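Local coordinates for uncharacterized protein (Bacteroides ovatus CL02T12C04, PDB 6PTM) that probably hydrolyses carrageenan from the chain ends, as an exo-acting glycoside hydrolase of family 42, at residues 52-57 and 126-131; 59-62 and 67-70; 75-80 and 535-540; 132-137 and 141-146; 149-154 and 546-551. All coordinates share one frame; numbering follows the deposited sequence.

In the fold
Contacts 1, 2 and 3 are buried, whereas contacts 4 and 5 lie at the surface, and their chemistry differs accordingly. Contacts 1 and 2 share helix 44-63, contacts 1 and 4 share helix 109-139, and contacts 2 and 3 share helix 69-90, so that contacts 1, 2 and 4 describe one helical bundle. Contact 3 joins that bundle to helix 534-549, which contact 5 uses again further along. No direct hydrogen bond crosses between the segments in contacts 1, 3 and 5. Contact 2 adds a water bridge to its methyl packing, as contact 5 does to its apolar touch, and contact 4 relies on a salt bridge and helix-terminal backbone bonds.

Contact 1. Residues 52-57 and 126-131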
# COMPACT_ATOMS: atom_id res chain seq x y z
N ASN A 52 21.07 -29.60 8.80
CA ASN A 52 20.78 -30.97 9.31
C ASN A 52 20.42 -30.88 10.80
O ASN A 52 19.57 -31.62 11.24
CB ASN A 52 21.96 -31.93 9.07
CG ASN A 52 22.25 -32.17 7.60
OD1 ASN A 52 21.39 -32.01 6.73
ND2 ASN A 52 23.48 -32.57 7.30
N GLU A 53 21.07 -30.00 11.55
CA GLU A 53 20.85 -29.88 13.01
C GLU A 53 19.42 -29.38 13.23
O GLU A 53 18.65 -30.03 13.98
CB GLU A 53 21.93 -28.97 13.61
CG GLU A 53 22.06 -29.06 15.12
CD GLU A 53 22.93 -27.98 15.75
OE1 GLU A 53 23.86 -27.53 15.10
OE2 GLU A 53 22.65 -27.59 16.90
N LEU A 54 19.03 -28.28 12.55
CA LEU A 54 17.65 -27.75 12.66
C LEU A 54 16.64 -28.80 12.24
O LEU A 54 15.62 -28.91 12.92
CB LEU A 54 17.46 -26.48 11.83
CG LEU A 54 16.07 -25.86 12.00
CD1 LEU A 54 15.76 -25.59 13.47
CD2 LEU A 54 15.92 -24.60 11.17
N ARG A 55 16.90 -29.56 11.17
CA ARG A 55 15.96 -30.60 10.66
C ARG A 55 15.70 -31.66 11.74
O ARG A 55 14.54 -32.06 11.90
CB ARG A 55 16.47 -31.30 9.39
CG ARG A 55 15.49 -32.31 8.82
CD ARG A 55 16.04 -33.05 7.62
NE ARG A 55 16.10 -32.11 6.50
CZ ARG A 55 17.19 -31.55 6.01
NH1 ARG A 55 18.39 -31.87 6.47
NH2 ARG A 55 17.10 -30.68 5.00
N LYS A 56 16.72 -32.10 12.48
CA LYS A 56 16.50 -33.09 13.56
C LYS A 56 15.78 -32.42 14.74
O LYS A 56 14.94 -33.06 15.35
CB LYS A 56 17.82 -33.70 14.03
CG LYS A 56 18.73 -34.17 12.90
CD LYS A 56 19.37 -35.49 13.16
CE LYS A 56 20.19 -35.50 14.43
NZ LYS A 56 21.61 -35.19 14.15
N LEU A 57 16.10 -31.17 15.07
CA LEU A 57 15.48 -30.48 16.23
C LEU A 57 13.99 -30.31 15.94
O LEU A 57 13.17 -30.51 16.84
CB LEU A 57 16.16 -29.13 16.47
CG LEU A 57 15.74 -28.43 17.75
CD1 LEU A 57 16.19 -29.23 18.97
CD2 LEU A 57 16.33 -27.03 17.80
N GLU A 126 23.38 -17.98 10.09
CA GLU A 126 22.77 -17.07 11.10
C GLU A 126 21.32 -17.51 11.33
O GLU A 126 20.89 -17.61 12.50
CB GLU A 126 22.76 -15.62 10.62
CG GLU A 126 24.12 -15.07 10.25
CD GLU A 126 25.04 -14.78 11.42
OE1 GLU A 126 24.56 -14.79 12.57
OE2 GLU A 126 26.25 -14.55 11.17
N MET A 127 20.60 -17.79 10.25
CA MET A 127 19.16 -18.14 10.30
C MET A 127 18.98 -19.49 11.01
O MET A 127 18.03 -19.64 11.81
CB MET A 127 18.60 -18.18 8.88
CG MET A 127 17.17 -18.60 8.81
SD MET A 127 16.39 -18.18 7.21
CE MET A 127 17.31 -19.25 6.12
N MET A 128 19.83 -20.47 10.72
CA MET A 128 19.78 -21.77 11.44
C MET A 128 20.16 -21.56 12.91
O MET A 128 19.45 -22.11 13.74
CB MET A 128 20.71 -22.80 10.79
CG MET A 128 20.34 -23.14 9.33
SD MET A 128 18.73 -23.86 9.08
CE MET A 128 17.76 -22.39 8.74
N ASN A 129 21.18 -20.76 13.23
CA ASN A 129 21.55 -20.50 14.65
C ASN A 129 20.35 -19.87 15.37
O ASN A 129 20.05 -20.32 16.47
CB ASN A 129 22.80 -19.63 14.81
CG ASN A 129 24.09 -20.36 14.49
OD1 ASN A 129 24.14 -21.58 14.51
ND2 ASN A 129 25.14 -19.62 14.14
N SER A 130 19.67 -18.87 14.79
CA SER A 130 18.48 -18.23 15.41
C SER A 130 17.36 -19.26 15.61
O SER A 130 16.70 -19.26 16.68
CB SER A 130 18.00 -17.02 14.60
OG SER A 130 19.01 -16.01 14.58
N SER A 131 17.07 -20.06 14.59
CA SER A 131 15.99 -21.07 14.60
C SER A 131 16.30 -22.10 15.69
O SER A 131 15.42 -22.33 16.51
CB SER A 131 15.81 -21.73 13.27
OG SER A 131 15.52 -20.74 12.28
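S131, whose CB rests against L54 of the other helix, grips the carbonyl oxygen of M127 twice. S131 OG lies 2.8 Å from M127 O and donates to it, while the backbone nitrogen of S131 makes the regular helical bond to the same oxygen; the two donors come from opposite faces of the carbonyl plane, the hydroxyl tilted 32° out of it. The hydroxyl can fold back in this way because OG stands beside its own backbone N (chi1 -58°). With its polar end spent inside the helix, S131 offers a carbon to its neighbour: S131 CB is 3.6 Å from L54 CD2 and 3.9 Å from L54 CD1, so the forked end of the leucine straddles it.

The second half of the contact is made by M128. Its chain bends at chi2 and chi3 and meets L54 at about a right angle, bringing M128 SD to 3.6 Å from L54 CD2 and M128 CE to 3.8 Å from the same methyl. L54 CD2 is thus shared by the thioether and the serine carbon, a position it reaches because CG is anti to the backbone N (chi1 -177°). The interaction is wholly one of apolar packing. A74 and A78 of helix 69-90 touch S131 and M128 respectively, which brings a third helix to the same spot. Helices 44-63 and 109-139 run in broadly the same direction here and helix 69-90 runs against them, the arrangement typical of an up-down-up three-helix bundle packed about a buried core.

Contact 2. Residues 59-62 and 67-70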
# COMPACT_ATOMS: atom_id res chain seq x y z
N ALA A 59 12.11 -32.36 14.11
CA ALA A 59 11.47 -33.70 14.28
C ALA A 59 11.25 -33.93 15.77
O ALA A 59 10.12 -34.30 16.13
CB ALA A 59 12.29 -34.79 13.62
N LYS A 60 12.24 -33.63 16.61
CA LYS A 60 12.14 -33.77 18.09
C LYS A 60 11.04 -32.85 18.65
O LYS A 60 10.15 -33.39 19.33
CB LYS A 60 13.50 -33.52 18.74
CG LYS A 60 13.63 -34.02 20.17
CD LYS A 60 15.02 -33.81 20.75
CE LYS A 60 15.17 -34.41 22.12
NZ LYS A 60 16.28 -33.78 22.87
N ALA A 61 11.05 -31.54 18.36
CA ALA A 61 9.97 -30.62 18.85
C ALA A 61 8.57 -31.10 18.43
O ALA A 61 7.65 -31.05 19.27
CB ALA A 61 10.20 -29.22 18.34
N LYS A 62 8.39 -31.51 17.18
CA LYS A 62 7.12 -32.08 16.64
C LYS A 62 6.59 -33.21 17.51
O LYS A 62 5.36 -33.22 17.76
CB LYS A 62 7.30 -32.64 15.22
CG LYS A 62 6.65 -31.77 14.17
CD LYS A 62 6.63 -32.36 12.78
CE LYS A 62 6.56 -31.27 11.73
NZ LYS A 62 5.42 -30.35 11.99
N ASN A 67 4.17 -26.65 17.56
CA ASN A 67 3.95 -26.15 16.18
C ASN A 67 5.28 -25.60 15.64
O ASN A 67 5.66 -24.44 16.01
CB ASN A 67 2.87 -25.06 16.12
CG ASN A 67 2.52 -24.68 14.70
OD1 ASN A 67 3.31 -24.97 13.79
ND2 ASN A 67 1.36 -24.07 14.49
N THR A 68 5.96 -26.35 14.76
CA THR A 68 7.29 -25.99 14.21
C THR A 68 7.15 -25.29 12.85
O THR A 68 8.13 -25.29 12.08
CB THR A 68 8.20 -27.22 14.04
OG1 THR A 68 7.49 -28.22 13.32
CG2 THR A 68 8.67 -27.78 15.35
N LEU A 69 6.00 -24.71 12.53
CA LEU A 69 5.81 -24.02 11.22
C LEU A 69 6.96 -23.02 10.98
O LEU A 69 7.51 -22.99 9.87
CB LEU A 69 4.45 -23.33 11.16
CG LEU A 69 4.17 -22.50 9.92
CD1 LEU A 69 4.21 -23.37 8.65
CD2 LEU A 69 2.82 -21.82 10.05
N LYS A 70 7.30 -22.22 11.99
CA LYS A 70 8.29 -21.12 11.81
C LYS A 70 9.63 -21.73 11.37
O LYS A 70 10.15 -21.30 10.36
CB LYS A 70 8.36 -20.35 13.12
CG LYS A 70 9.28 -19.16 13.12
CD LYS A 70 9.17 -18.38 14.40
CE LYS A 70 10.20 -17.27 14.45
NZ LYS A 70 9.98 -16.39 15.61
O HOH W 1 4.48 -28.96 14.02
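This is an alpha-alpha (helical) hairpin: the chain leaves helix 44-63 near A61 and K62, turns, and enters helix 69-90 with T68 in the N-cap position. The two branches of T68 divide the work. T68 CG2 packs on A61 CB at 3.7 Å, methyl against methyl, and T68 OG1 lies beside the bent end of K62. The threonine torsion (chi1 50°) sets OG1 between the backbone N and the carbonyl carbon. From there the hydroxyl is hydrogen-bonded to E72, one turn into the helix, and K62 NZ forms a salt bridge with the same carboxylate. One water ties the pair together further, accepting from K62 NZ at 2.6 Å and from T68 N at 3.1 Å, which satisfies a backbone N-H at the helix start. Just before it, N67 forms an Asx turn, its OD1 taking the N-H of L69 at 3.0 Å with an angle of 156°. With a valine here, the missing hydroxyl would probably cost the E72 carboxylate its bond to OG1, leaving it less firmly placed beside K62. A61 is backed by L135 and M139 of helix 109-139, whereas L69 turns to Y187 and to I545 of helix 534-549, so the hairpin touches helix 109-139 through A61 and helix 534-549 through L69.

Contact 3. Residues 75-80 and 535-540; sequences LRTAEI and RIVNEV
Van der Waals contact carries the meeting of T77 with N538 and V537. T77 points at the other helix and crosses N538 at about a right angle; T77 OG1 lies 3.7 Å from N538 CB, and T77 CG2 stands 4.1 Å from the same carbon, so both branches of the threonine bracket the root of the asparagine. T77 CG2 also meets V537 CG1 at 4.2 Å, methyl against methyl, one residue earlier on helix 534-549. It can do so because chi1 of -56° sets the methyl anti to the backbone N and the hydroxyl beside it. M127 of helix 109-139 packs on N538 as well, making this a junction of three helices.

Hydrogen bonding of the buried T77 hydroxyl is met elsewhere: OG1 pairs with the carbonyl oxygen of T73, one turn earlier, and with H188 NE2. It therefore presents itself to N538 chiefly as a packing surface, with N538 OD1 standing 3.9 Å from T77 OG1. In fold terms, helix 534-549 follows strand 503-506 and is consistent with the last helix of the (beta/alpha)8 barrel expected of family 42 enzymes, so the contact probably joins the N-terminal helices to the outside of that barrel.

Charge stays within a single helix: along helix 69-90, R76 NE donates to E79 OE1 at 3.1 Å in a salt bridge, with an N-H to acceptor angle of 145° and the acid oxygen close to the guanidinium plane.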
# COMPACT_ATOMS: atom_id res chain seq x y z
N LEU A 75 13.92 -23.60 7.57
CA LEU A 75 14.62 -24.79 7.02
C LEU A 75 14.40 -24.82 5.50
O LEU A 75 15.37 -25.01 4.76
CB LEU A 75 14.08 -26.07 7.65
CG LEU A 75 14.77 -27.35 7.19
CD1 LEU A 75 16.21 -27.37 7.65
CD2 LEU A 75 14.08 -28.59 7.71
N ARG A 76 13.16 -24.67 5.04
CA ARG A 76 12.86 -24.71 3.59
C ARG A 76 13.58 -23.56 2.89
O ARG A 76 14.13 -23.76 1.79
CB ARG A 76 11.36 -24.68 3.33
CG ARG A 76 11.01 -24.70 1.84
CD ARG A 76 11.61 -25.88 1.09
NE ARG A 76 11.17 -27.15 1.67
CZ ARG A 76 9.96 -27.68 1.52
NH1 ARG A 76 9.01 -27.08 0.80
NH2 ARG A 76 9.68 -28.84 2.09
N THR A 77 13.57 -22.37 3.49
CA THR A 77 14.28 -21.23 2.90
C THR A 77 15.75 -21.61 2.71
O THR A 77 16.36 -21.28 1.67
CB THR A 77 14.15 -19.97 3.75
OG1 THR A 77 12.77 -19.66 3.98
CG2 THR A 77 14.84 -18.82 3.07
N ALA A 78 16.33 -22.22 3.73
CA ALA A 78 17.75 -22.58 3.75
C ALA A 78 18.00 -23.60 2.63
O ALA A 78 18.92 -23.37 1.81
CB ALA A 78 18.12 -23.09 5.11
N GLU A 79 17.15 -24.64 2.55
CA GLU A 79 17.29 -25.70 1.51
C GLU A 79 17.26 -25.06 0.13
O GLU A 79 18.07 -25.42 -0.68
CB GLU A 79 16.17 -26.74 1.62
CG GLU A 79 16.30 -27.56 2.87
CD GLU A 79 15.06 -28.37 3.14
OE1 GLU A 79 14.03 -28.08 2.56
OE2 GLU A 79 15.13 -29.23 3.99
N ILE A 80 16.38 -24.09 -0.08
CA ILE A 80 16.23 -23.43 -1.41
C ILE A 80 17.50 -22.63 -1.71
O ILE A 80 18.02 -22.74 -2.83
CB ILE A 80 14.97 -22.56 -1.48
CG1 ILE A 80 13.71 -23.45 -1.48
CG2 ILE A 80 15.01 -21.64 -2.69
CD1 ILE A 80 12.41 -22.68 -1.34
N ARG A 535 17.56 -14.51 4.68
CA ARG A 535 16.95 -14.08 5.95
C ARG A 535 15.80 -13.10 5.68
O ARG A 535 14.82 -13.15 6.45
CB ARG A 535 18.00 -13.55 6.92
CG ARG A 535 18.80 -14.65 7.61
CD ARG A 535 19.47 -14.20 8.87
NE ARG A 535 20.51 -13.23 8.62
CZ ARG A 535 21.17 -12.58 9.57
NH1 ARG A 535 22.06 -11.66 9.24
NH2 ARG A 535 20.89 -12.77 10.84
N ILE A 536 15.83 -12.34 4.59
CA ILE A 536 14.69 -11.44 4.21
C ILE A 536 13.50 -12.29 3.74
O ILE A 536 12.38 -12.06 4.18
CB ILE A 536 15.15 -10.41 3.15
CG1 ILE A 536 16.30 -9.55 3.66
CG2 ILE A 536 14.01 -9.53 2.69
CD1 ILE A 536 15.92 -8.64 4.80
N VAL A 537 13.73 -13.22 2.82
CA VAL A 537 12.65 -14.11 2.32
C VAL A 537 11.99 -14.80 3.52
O VAL A 537 10.74 -14.83 3.62
CB VAL A 537 13.22 -15.10 1.29
CG1 VAL A 537 12.28 -16.24 0.97
CG2 VAL A 537 13.58 -14.36 0.02
N ASN A 538 12.78 -15.35 4.42
CA ASN A 538 12.25 -16.10 5.59
C ASN A 538 11.48 -15.10 6.49
O ASN A 538 10.40 -15.47 6.96
CB ASN A 538 13.33 -16.87 6.34
CG ASN A 538 12.79 -17.46 7.62
OD1 ASN A 538 11.94 -18.36 7.60
ND2 ASN A 538 13.25 -16.92 8.73
N GLU A 539 12.00 -13.89 6.74
CA GLU A 539 11.43 -13.04 7.80
C GLU A 539 10.04 -12.55 7.39
O GLU A 539 9.20 -12.34 8.30
CB GLU A 539 12.32 -11.85 8.10
CG GLU A 539 11.96 -11.21 9.41
CD GLU A 539 12.26 -12.06 10.62
OE1 GLU A 539 13.02 -13.05 10.48
OE2 GLU A 539 11.77 -11.71 11.72
N VAL A 540 9.76 -12.37 6.10
CA VAL A 540 8.38 -12.00 5.68
C VAL A 540 7.41 -13.07 6.19
O VAL A 540 6.41 -12.70 6.82
CB VAL A 540 8.23 -11.80 4.16
CG1 VAL A 540 6.78 -11.50 3.83
CG2 VAL A 540 9.12 -10.67 3.64

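Contact 4. Residues 132-137 and 141-146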
# COMPACT_ATOMS: atom_id res chain seq x y z
N ILE A 132 17.52 -22.65 15.71
CA ILE A 132 17.92 -23.67 16.72
C ILE A 132 17.79 -23.07 18.13
O ILE A 132 17.15 -23.70 18.97
CB ILE A 132 19.33 -24.23 16.42
CG1 ILE A 132 19.34 -25.02 15.11
CG2 ILE A 132 19.82 -25.06 17.60
CD1 ILE A 132 20.72 -25.25 14.54
N SER A 133 18.32 -21.87 18.38
CA SER A 133 18.22 -21.19 19.70
C SER A 133 16.77 -21.01 20.11
O SER A 133 16.43 -21.28 21.27
CB SER A 133 18.90 -19.89 19.67
OG SER A 133 20.26 -20.15 19.49
N GLU A 134 15.96 -20.51 19.19
CA GLU A 134 14.55 -20.23 19.53
C GLU A 134 13.86 -21.55 19.88
O GLU A 134 13.22 -21.63 20.95
CB GLU A 134 13.79 -19.52 18.41
CG GLU A 134 12.35 -19.22 18.84
CD GLU A 134 11.54 -18.33 17.92
OE1 GLU A 134 12.10 -17.89 16.92
OE2 GLU A 134 10.31 -18.14 18.18
N LEU A 135 13.92 -22.54 19.00
CA LEU A 135 13.17 -23.81 19.23
C LEU A 135 13.66 -24.51 20.52
O LEU A 135 12.78 -25.06 21.22
CB LEU A 135 13.32 -24.69 17.99
CG LEU A 135 12.40 -25.90 17.93
CD1 LEU A 135 10.94 -25.54 18.18
CD2 LEU A 135 12.56 -26.62 16.59
N GLU A 136 14.95 -24.51 20.82
CA GLU A 136 15.47 -25.13 22.07
C GLU A 136 14.85 -24.42 23.28
O GLU A 136 14.46 -25.12 24.21
CB GLU A 136 16.99 -25.12 22.09
CG GLU A 136 17.60 -26.01 21.02
CD GLU A 136 18.29 -27.26 21.55
OE1 GLU A 136 17.78 -27.84 22.55
OE2 GLU A 136 19.32 -27.64 20.96
N ALA A 137 14.71 -23.09 23.25
CA ALA A 137 14.05 -22.32 24.31
C ALA A 137 12.57 -22.69 24.40
O ALA A 137 12.03 -22.77 25.52
CB ALA A 137 14.24 -20.83 24.07
N GLY A 141 10.37 -24.65 27.61
CA GLY A 141 9.35 -23.87 28.31
C GLY A 141 9.80 -22.47 28.66
O GLY A 141 9.11 -21.84 29.46
N GLU A 142 10.87 -21.96 28.04
CA GLU A 142 11.47 -20.64 28.39
C GLU A 142 10.85 -19.51 27.55
O GLU A 142 10.97 -18.37 27.97
CB GLU A 142 12.98 -20.65 28.15
CG GLU A 142 13.74 -21.57 29.07
CD GLU A 142 15.14 -21.91 28.56
OE1 GLU A 142 15.50 -21.50 27.41
OE2 GLU A 142 15.86 -22.64 29.28
N LEU A 143 10.35 -19.82 26.35
CA LEU A 143 9.56 -18.94 25.47
C LEU A 143 8.19 -19.58 25.32
O LEU A 143 8.13 -20.82 25.12
CB LEU A 143 10.20 -18.80 24.09
CG LEU A 143 11.62 -18.23 24.05
CD1 LEU A 143 12.15 -18.22 22.61
CD2 LEU A 143 11.69 -16.84 24.65
N LYS A 144 7.15 -18.78 25.40
CA LYS A 144 5.78 -19.27 25.14
C LYS A 144 5.47 -19.04 23.66
O LYS A 144 5.54 -17.90 23.21
CB LYS A 144 4.80 -18.57 26.09
CG LYS A 144 3.34 -19.01 25.94
CD LYS A 144 2.40 -18.40 26.98
CE LYS A 144 2.30 -16.90 26.85
NZ LYS A 144 1.27 -16.55 25.85
N ARG A 145 5.14 -20.10 22.93
CA ARG A 145 4.75 -20.01 21.50
C ARG A 145 3.24 -19.98 21.38
O ARG A 145 2.60 -20.94 21.70
CB ARG A 145 5.31 -21.17 20.68
CG ARG A 145 4.89 -21.11 19.22
CD ARG A 145 5.86 -21.91 18.39
NE ARG A 145 7.16 -21.26 18.30
CZ ARG A 145 8.17 -21.75 17.60
NH1 ARG A 145 8.00 -22.88 16.94
NH2 ARG A 145 9.31 -21.12 17.49
N LEU A 146 2.68 -18.90 20.84
CA LEU A 146 1.23 -18.82 20.62
C LEU A 146 0.85 -19.77 19.50
O LEU A 146 1.66 -20.00 18.60
CB LEU A 146 0.89 -17.38 20.25
CG LEU A 146 1.12 -16.38 21.37
CD1 LEU A 146 0.77 -14.98 20.89
CD2 LEU A 146 0.32 -16.76 22.61
O HOH W 2 8.31 -18.80 19.80
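E134 and R145 form the salt bridge that joins the helix to the segment 141-146. R145 NH2 donates to E134 OE2 at 3.2 Å, a weak hydrogen bond despite a fair angle of 155°; the oxygen lies at the guanidinium edge, and the carboxylate is turned 84° from the guanidinium plane. A water supplements it, donating to E134 OE2 at 2.7 Å and accepting from R145 NE at 3.1 Å. Both groups have further partners: E134 OE1 takes a salt bridge from K70, R145 NH2 reaches E71, and R145 NH1 is hydrogen-bonded to the carbonyl oxygen of N67. Every nitrogen of the guanidinium is thus engaged, and both carboxylate oxygens are. The extended E134 chain, with CG anti to its N (chi1 -178°), puts the acid where R145 can reach it. A leucine in place of E134 would probably leave K70 without this mate, R145 without this acid, though E71 remains, and the bridging water without its acceptor.

Beside the salt bridge, L143 CD1 packs against A137 CB at 3.6 Å and against the aliphatic part of E134, with CG 3.9 Å away. The polar backbone atom at the helix end is A137 O, which accepts from E142 N at 2.9 Å, nearly in line with the carbonyl, and more weakly from L143 N at 3.5 Å. G141, with positive phi, has just left the helix. The six-to-one bond from E142 to A137 and the glycine at its turn are the hallmark of a Schellman motif, here closing the C-terminal end of helix 109-139 as the chain leaves it at the surface.

Contact 5. Residues 149-154 and 546-551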
# COMPACT_ATOMS: atom_id res chain seq x y z
N PRO A 149 -1.87 -20.70 12.64
CA PRO A 149 -2.47 -21.63 11.67
C PRO A 149 -1.49 -22.05 10.58
O PRO A 149 -0.61 -21.27 10.24
CB PRO A 149 -3.61 -20.84 11.06
CG PRO A 149 -3.13 -19.39 11.16
CD PRO A 149 -2.36 -19.32 12.46
N VAL A 150 -1.62 -23.29 10.13
CA VAL A 150 -1.01 -23.79 8.87
C VAL A 150 -2.10 -23.53 7.83
O VAL A 150 -3.04 -24.32 7.77
CB VAL A 150 -0.60 -25.27 8.97
CG1 VAL A 150 0.01 -25.78 7.68
CG2 VAL A 150 0.39 -25.51 10.11
N VAL A 151 -1.99 -22.42 7.10
CA VAL A 151 -3.06 -21.90 6.20
C VAL A 151 -3.10 -22.76 4.93
O VAL A 151 -2.13 -22.78 4.17
CB VAL A 151 -2.88 -20.41 5.86
CG1 VAL A 151 -3.96 -19.94 4.92
CG2 VAL A 151 -2.83 -19.54 7.12
N ASP A 152 -4.25 -23.36 4.67
CA ASP A 152 -4.57 -23.97 3.37
C ASP A 152 -5.24 -22.91 2.50
O ASP A 152 -6.41 -22.57 2.73
CB ASP A 152 -5.42 -25.22 3.57
CG ASP A 152 -5.86 -25.87 2.27
OD1 ASP A 152 -5.61 -25.33 1.17
OD2 ASP A 152 -6.49 -26.92 2.39
N TRP A 153 -4.52 -22.44 1.50
CA TRP A 153 -4.95 -21.28 0.67
C TRP A 153 -6.16 -21.65 -0.22
O TRP A 153 -6.90 -20.71 -0.69
CB TRP A 153 -3.73 -20.80 -0.12
CG TRP A 153 -2.70 -20.06 0.67
CD1 TRP A 153 -2.09 -20.42 1.85
CD2 TRP A 153 -2.09 -18.83 0.26
NE1 TRP A 153 -1.16 -19.48 2.20
CE2 TRP A 153 -1.16 -18.47 1.25
CE3 TRP A 153 -2.28 -17.97 -0.83
CZ2 TRP A 153 -0.41 -17.29 1.16
CZ3 TRP A 153 -1.54 -16.81 -0.92
CH2 TRP A 153 -0.61 -16.48 0.07
N THR A 154 -6.44 -22.94 -0.39
CA THR A 154 -7.62 -23.42 -1.15
C THR A 154 -8.88 -23.10 -0.33
O THR A 154 -9.94 -23.12 -0.92
CB THR A 154 -7.52 -24.91 -1.54
OG1 THR A 154 -7.63 -25.74 -0.39
CG2 THR A 154 -6.21 -25.26 -2.22
N ASP A 546 3.67 -14.61 13.05
CA ASP A 546 3.40 -13.88 14.31
C ASP A 546 2.11 -13.06 14.18
O ASP A 546 1.27 -13.11 15.11
CB ASP A 546 4.57 -13.00 14.75
CG ASP A 546 5.72 -13.80 15.33
OD1 ASP A 546 5.48 -14.92 15.82
OD2 ASP A 546 6.84 -13.31 15.23
N LEU A 547 1.92 -12.34 13.07
CA LEU A 547 0.66 -11.57 12.90
C LEU A 547 -0.56 -12.52 12.97
O LEU A 547 -1.54 -12.20 13.63
CB LEU A 547 0.71 -10.82 11.57
CG LEU A 547 1.70 -9.68 11.44
CD1 LEU A 547 1.88 -9.36 9.97
CD2 LEU A 547 1.20 -8.46 12.19
N ASN A 548 -0.52 -13.66 12.29
CA ASN A 548 -1.62 -14.66 12.39
C ASN A 548 -1.89 -15.00 13.86
O ASN A 548 -3.06 -15.11 14.23
CB ASN A 548 -1.35 -15.89 11.54
CG ASN A 548 -1.49 -15.61 10.06
OD1 ASN A 548 -2.01 -14.55 9.67
ND2 ASN A 548 -0.97 -16.51 9.23
N SER A 549 -0.86 -15.17 14.66
CA SER A 549 -0.95 -15.68 16.05
C SER A 549 -1.68 -14.65 16.90
O SER A 549 -2.24 -15.03 17.96
CB SER A 549 0.42 -16.02 16.61
OG SER A 549 1.15 -14.87 17.06
N VAL A 550 -1.69 -13.38 16.48
CA VAL A 550 -2.39 -12.32 17.23
C VAL A 550 -3.39 -11.59 16.33
O VAL A 550 -3.64 -10.38 16.56
CB VAL A 550 -1.39 -11.36 17.90
CG1 VAL A 550 -0.67 -12.04 19.03
CG2 VAL A 550 -0.39 -10.73 16.93
N SER A 551 -4.01 -12.29 15.39
CA SER A 551 -4.73 -11.61 14.29
C SER A 551 -5.95 -10.87 14.84
O SER A 551 -6.37 -9.89 14.21
CB SER A 551 -5.13 -12.57 13.18
OG SER A 551 -6.00 -13.57 13.68
O HOH W 3 0.49 -18.84 10.59
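N548 meets P149 and V151 at the end of helix 534-549, probably part of the family's (beta/alpha)8 barrel, which would set the linker 149-154, on its way from the N-terminal bundle toward strand 157-159, against the outside of the barrel. N548 has the greatest area buried. It and P149 meet at a slant, with N548 CB 3.7 Å from P149 CD and 3.9 Å from P149 CG, so the proline presents the edge carbons of its ring to the root of the asparagine. N548 CG stands beside the backbone N (chi1 -72°), which brings the amide nitrogen to V151 CG2, 4.1 Å from N548 ND2, the side chains of V151 and N548 crossing at about a right angle. V170 of strand 168-175 also packs on N548, and Y165 of strand 162-165 on P149, which places the contact beside the mixed sheet that holds strands 162-165 and 168-175. No direct hydrogen bond passes between the two segments, and a water takes that part. The two ends of the N548 amide are used separately. Its OD1 accepts from the backbone N of F171, and the amide nitrogen is served by water, which donates to P149 O at 2.7 Å and accepts from N548 ND2 at 3.1 Å.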